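PDB 2QL3: probable transcriptional regulator, LysR family protein from Rhodococcus sp., which probably regulates transcription as a DNA-binding LysR-type factor, the chain here being its C-terminal substrate-binding domain rather than the DNA-binding part. Local coordinates for residues I59-D64 with L154-R159. Sequence-based numbering, arbitrary orientation.
Sequences IVYDLD and LLQRPR
Y61 reaches from the end of strand 57-61 to L155 and Q156, apparently spanning the cleft between the two lobes of the periplasmic-binding-protein-like fold that LysR substrate-binding domains share. Segment 154-159 begins the loop after strand 152-154, and the backbones stay well apart, with 9.4 Å between the CA atoms of Y61 and L155. On the 59-64 side the Y61 side chain makes almost the whole contact. With CG anti to its own carbonyl carbon (chi1 -52°), the ring extends across to the loop, where CE1 of Y61 lies 4.1 Å from CB of L155. The Q156 side chain, extended beyond CG, comes up to OH of Y61, its amide plane 89° from the ring. Y61, L155 and Q156 are all buried, and L15 packs against both Y61 and Q156. Replacing Y61 with an alanine would probably open a gap beside CB of L155 and the Q156 side chain. The solvent side is loose: D62 and D64 are exposed and make no contact with 154-159, R157, also exposed, forms a salt bridge with D161, and NH1 of R159 hydrogen-bonds to the backbone O of E165 of the second subunit. At the buried end, OH of Y61 lies 3.7 Å from CG of Q156.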
ATOM      1  N   ILE A  59      15.465  -1.703  -7.327  1.00 27.09           N
ATOM      2  CA  ILE A  59      14.732  -2.898  -7.642  1.00 27.20           C
ATOM      3  C   ILE A  59      13.472  -2.435  -8.349  1.00 26.87           C
ATOM      4  O   ILE A  59      12.650  -1.728  -7.770  1.00 28.22           O
ATOM      5  CB  ILE A  59      14.326  -3.685  -6.395  1.00 27.76           C
ATOM      6  CG1 ILE A  59      15.569  -3.999  -5.516  1.00 28.35           C
ATOM      7  CG2 ILE A  59      13.540  -4.941  -6.777  1.00 25.66           C
ATOM      8  CD1 ILE A  59      16.652  -4.767  -6.196  1.00 23.07           C
ATOM      9  N   VAL A  60      13.333  -2.801  -9.627  1.00 26.26           N
ATOM     10  CA  VAL A  60      12.257  -2.245 -10.456  1.00 25.27           C
ATOM     11  C   VAL A  60      11.675  -3.258 -11.425  1.00 26.47           C
ATOM     12  O   VAL A  60      12.304  -4.266 -11.730  1.00 26.63           O
ATOM     13  CB  VAL A  60      12.722  -0.990 -11.295  1.00 25.33           C
ATOM     14  CG1 VAL A  60      12.955   0.168 -10.405  1.00 23.66           C
ATOM     15  CG2 VAL A  60      13.976  -1.282 -12.117  1.00 21.27           C
ATOM     16  N   TYR A  61      10.474  -2.990 -11.936  1.00 27.51           N
ATOM     17  CA  TYR A  61      10.049  -3.709 -13.120  1.00 27.68           C
ATOM     18  C   TYR A  61      10.827  -3.222 -14.327  1.00 27.99           C
ATOM     19  O   TYR A  61      11.038  -2.030 -14.505  1.00 28.27           O
ATOM     20  CB  TYR A  61       8.562  -3.535 -13.412  1.00 27.88           C
ATOM     21  CG  TYR A  61       7.588  -3.814 -12.297  1.00 29.09           C
ATOM     22  CD1 TYR A  61       7.354  -5.109 -11.844  1.00 28.48           C
ATOM     23  CD2 TYR A  61       6.830  -2.779 -11.751  1.00 27.09           C
ATOM     24  CE1 TYR A  61       6.389  -5.370 -10.871  1.00 31.04           C
ATOM     25  CE2 TYR A  61       5.891  -3.027 -10.731  1.00 32.12           C
ATOM     26  CZ  TYR A  61       5.674  -4.333 -10.307  1.00 30.55           C
ATOM     27  OH  TYR A  61       4.733  -4.607  -9.325  1.00 34.92           O
ATOM     28  N   ASP A  62      11.223  -4.140 -15.202  1.00 29.28           N
ATOM     29  CA  ASP A  62      11.903  -3.754 -16.440  1.00 30.28           C
ATOM     30  C   ASP A  62      10.825  -3.387 -17.445  1.00 31.34           C
ATOM     31  O   ASP A  62      10.484  -4.190 -18.342  1.00 32.36           O
ATOM     32  CB  ASP A  62      12.749  -4.926 -16.932  1.00 30.69           C
ATOM     33  CG  ASP A  62      13.609  -4.604 -18.150  1.00 33.24           C
ATOM     34  OD1 ASP A  62      13.805  -3.426 -18.568  1.00 34.87           O
ATOM     35  OD2 ASP A  62      14.085  -5.594 -18.710  1.00 35.80           O
ATOM     36  N   LEU A  63      10.246  -2.198 -17.233  1.00 31.63           N
ATOM     37  CA  LEU A  63       9.302  -1.507 -18.123  1.00 30.93           C
ATOM     38  C   LEU A  63       9.705  -0.029 -18.218  1.00 31.65           C
ATOM     39  O   LEU A  63       9.880   0.662 -17.193  1.00 28.72           O
ATOM     40  CB  LEU A  63       7.838  -1.602 -17.604  1.00 32.20           C
ATOM     41  CG  LEU A  63       7.222  -2.985 -17.448  1.00 32.10           C
ATOM     42  CD1 LEU A  63       5.942  -2.962 -16.702  1.00 26.84           C
ATOM     43  CD2 LEU A  63       7.028  -3.641 -18.819  1.00 32.91           C
ATOM     44  N   ASP A  64       9.900   0.443 -19.450  1.00 33.27           N
ATOM     45  CA  ASP A  64      10.170   1.874 -19.712  1.00 34.13           C
ATOM     46  C   ASP A  64      11.448   2.419 -18.999  1.00 33.85           C
ATOM     47  O   ASP A  64      11.472   3.558 -18.550  1.00 34.62           O
ATOM     48  CB  ASP A  64       8.928   2.752 -19.321  1.00 34.82           C
ATOM     49  CG  ASP A  64       7.553   2.249 -19.926  1.00 37.03           C
ATOM     50  OD1 ASP A  64       7.522   1.866 -21.100  1.00 38.61           O
ATOM     51  OD2 ASP A  64       6.476   2.311 -19.232  1.00 37.49           O
ATOM     52  N   LEU A 154      -2.876  -7.457 -12.065  1.00 30.77           N
ATOM     53  CA  LEU A 154      -1.735  -7.239 -11.172  1.00 29.52           C
ATOM     54  C   LEU A 154      -0.553  -8.078 -11.618  1.00 29.70           C
ATOM     55  O   LEU A 154      -0.701  -9.197 -12.131  1.00 29.16           O
ATOM     56  CB  LEU A 154      -2.096  -7.593  -9.705  1.00 29.81           C
ATOM     57  CG  LEU A 154      -3.182  -6.752  -8.947  1.00 26.34           C
ATOM     58  CD1 LEU A 154      -3.519  -7.400  -7.638  1.00 21.44           C
ATOM     59  CD2 LEU A 154      -2.887  -5.224  -8.754  1.00 24.87           C
ATOM     60  N   LEU A 155       0.636  -7.526 -11.373  1.00 30.86           N
ATOM     61  CA  LEU A 155       1.900  -8.111 -11.790  1.00 31.36           C
ATOM     62  C   LEU A 155       2.457  -8.983 -10.676  1.00 31.11           C
ATOM     63  O   LEU A 155       3.409  -9.738 -10.886  1.00 31.24           O
ATOM     64  CB  LEU A 155       2.917  -7.009 -12.166  1.00 31.88           C
ATOM     65  CG  LEU A 155       2.807  -6.468 -13.596  1.00 36.03           C
ATOM     66  CD1 LEU A 155       3.351  -7.510 -14.538  1.00 41.67           C
ATOM     67  CD2 LEU A 155       1.372  -6.192 -14.022  1.00 42.78           C
ATOM     68  N   GLN A 156       1.907  -8.838  -9.485  1.00 29.11           N
ATOM     69  CA  GLN A 156       2.359  -9.672  -8.407  1.00 29.76           C
ATOM     70  C   GLN A 156       1.200 -10.241  -7.608  1.00 28.45           C
ATOM     71  O   GLN A 156       0.081  -9.728  -7.636  1.00 27.86           O
ATOM     72  CB  GLN A 156       3.266  -8.880  -7.478  1.00 31.11           C
ATOM     73  CG  GLN A 156       4.418  -8.167  -8.191  1.00 33.97           C
ATOM     74  CD  GLN A 156       5.248  -7.476  -7.206  1.00 40.80           C
ATOM     75  OE1 GLN A 156       5.083  -6.260  -6.974  1.00 44.41           O
ATOM     76  NE2 GLN A 156       6.113  -8.242  -6.541  1.00 38.42           N
ATOM     77  N   ARG A 157       1.511 -11.274  -6.857  1.00 27.47           N
ATOM     78  CA  ARG A 157       0.514 -12.023  -6.121  1.00 27.35           C
ATOM     79  C   ARG A 157       0.974 -12.258  -4.681  1.00 27.40           C
ATOM     80  O   ARG A 157       1.781 -13.120  -4.444  1.00 26.38           O
ATOM     81  CB  ARG A 157       0.216 -13.355  -6.818  1.00 26.79           C
ATOM     82  CG  ARG A 157      -0.547 -14.304  -5.919  1.00 25.80           C
ATOM     83  CD  ARG A 157      -1.714 -15.009  -6.473  1.00 32.33           C
ATOM     84  NE  ARG A 157      -1.426 -16.305  -7.052  1.00 35.07           N
ATOM     85  CZ  ARG A 157      -2.217 -17.386  -7.026  1.00 35.07           C
ATOM     86  NH1 ARG A 157      -1.799 -18.471  -7.660  1.00 37.94           N
ATOM     87  NH2 ARG A 157      -3.380 -17.449  -6.385  1.00 30.35           N
ATOM     88  N   PRO A 158       0.391 -11.511  -3.711  1.00 27.93           N
ATOM     89  CA  PRO A 158       0.604 -11.818  -2.285  1.00 27.55           C
ATOM     90  C   PRO A 158       0.408 -13.291  -1.991  1.00 27.58           C
ATOM     91  O   PRO A 158      -0.486 -13.935  -2.560  1.00 28.27           O
ATOM     92  CB  PRO A 158      -0.450 -10.968  -1.575  1.00 26.14           C
ATOM     93  CG  PRO A 158      -0.580  -9.766  -2.491  1.00 27.49           C
ATOM     94  CD  PRO A 158      -0.492 -10.338  -3.902  1.00 26.90           C
ATOM     95  N   ARG A 159       1.202 -13.813  -1.070  1.00 27.56           N
ATOM     96  CA  ARG A 159       1.177 -15.258  -0.804  1.00 27.77           C
ATOM     97  C   ARG A 159      -0.141 -15.849  -0.328  1.00 26.97           C
ATOM     98  O   ARG A 159      -0.421 -17.032  -0.615  1.00 27.70           O
ATOM     99  CB  ARG A 159       2.333 -15.677   0.126  1.00 28.75           C
ATOM    100  CG  ARG A 159       3.137 -16.854  -0.512  1.00 34.18           C
ATOM    101  CD  ARG A 159       4.608 -16.961  -0.103  1.00 35.99           C
ATOM    102  NE  ARG A 159       5.560 -16.738  -1.194  1.00 39.81           N
ATOM    103  CZ  ARG A 159       6.700 -16.048  -1.061  1.00 43.43           C
ATOM    104  NH1 ARG A 159       7.018 -15.489   0.101  1.00 41.43           N
ATOM    105  NH2 ARG A 159       7.529 -15.894  -2.094  1.00 47.33           N
TER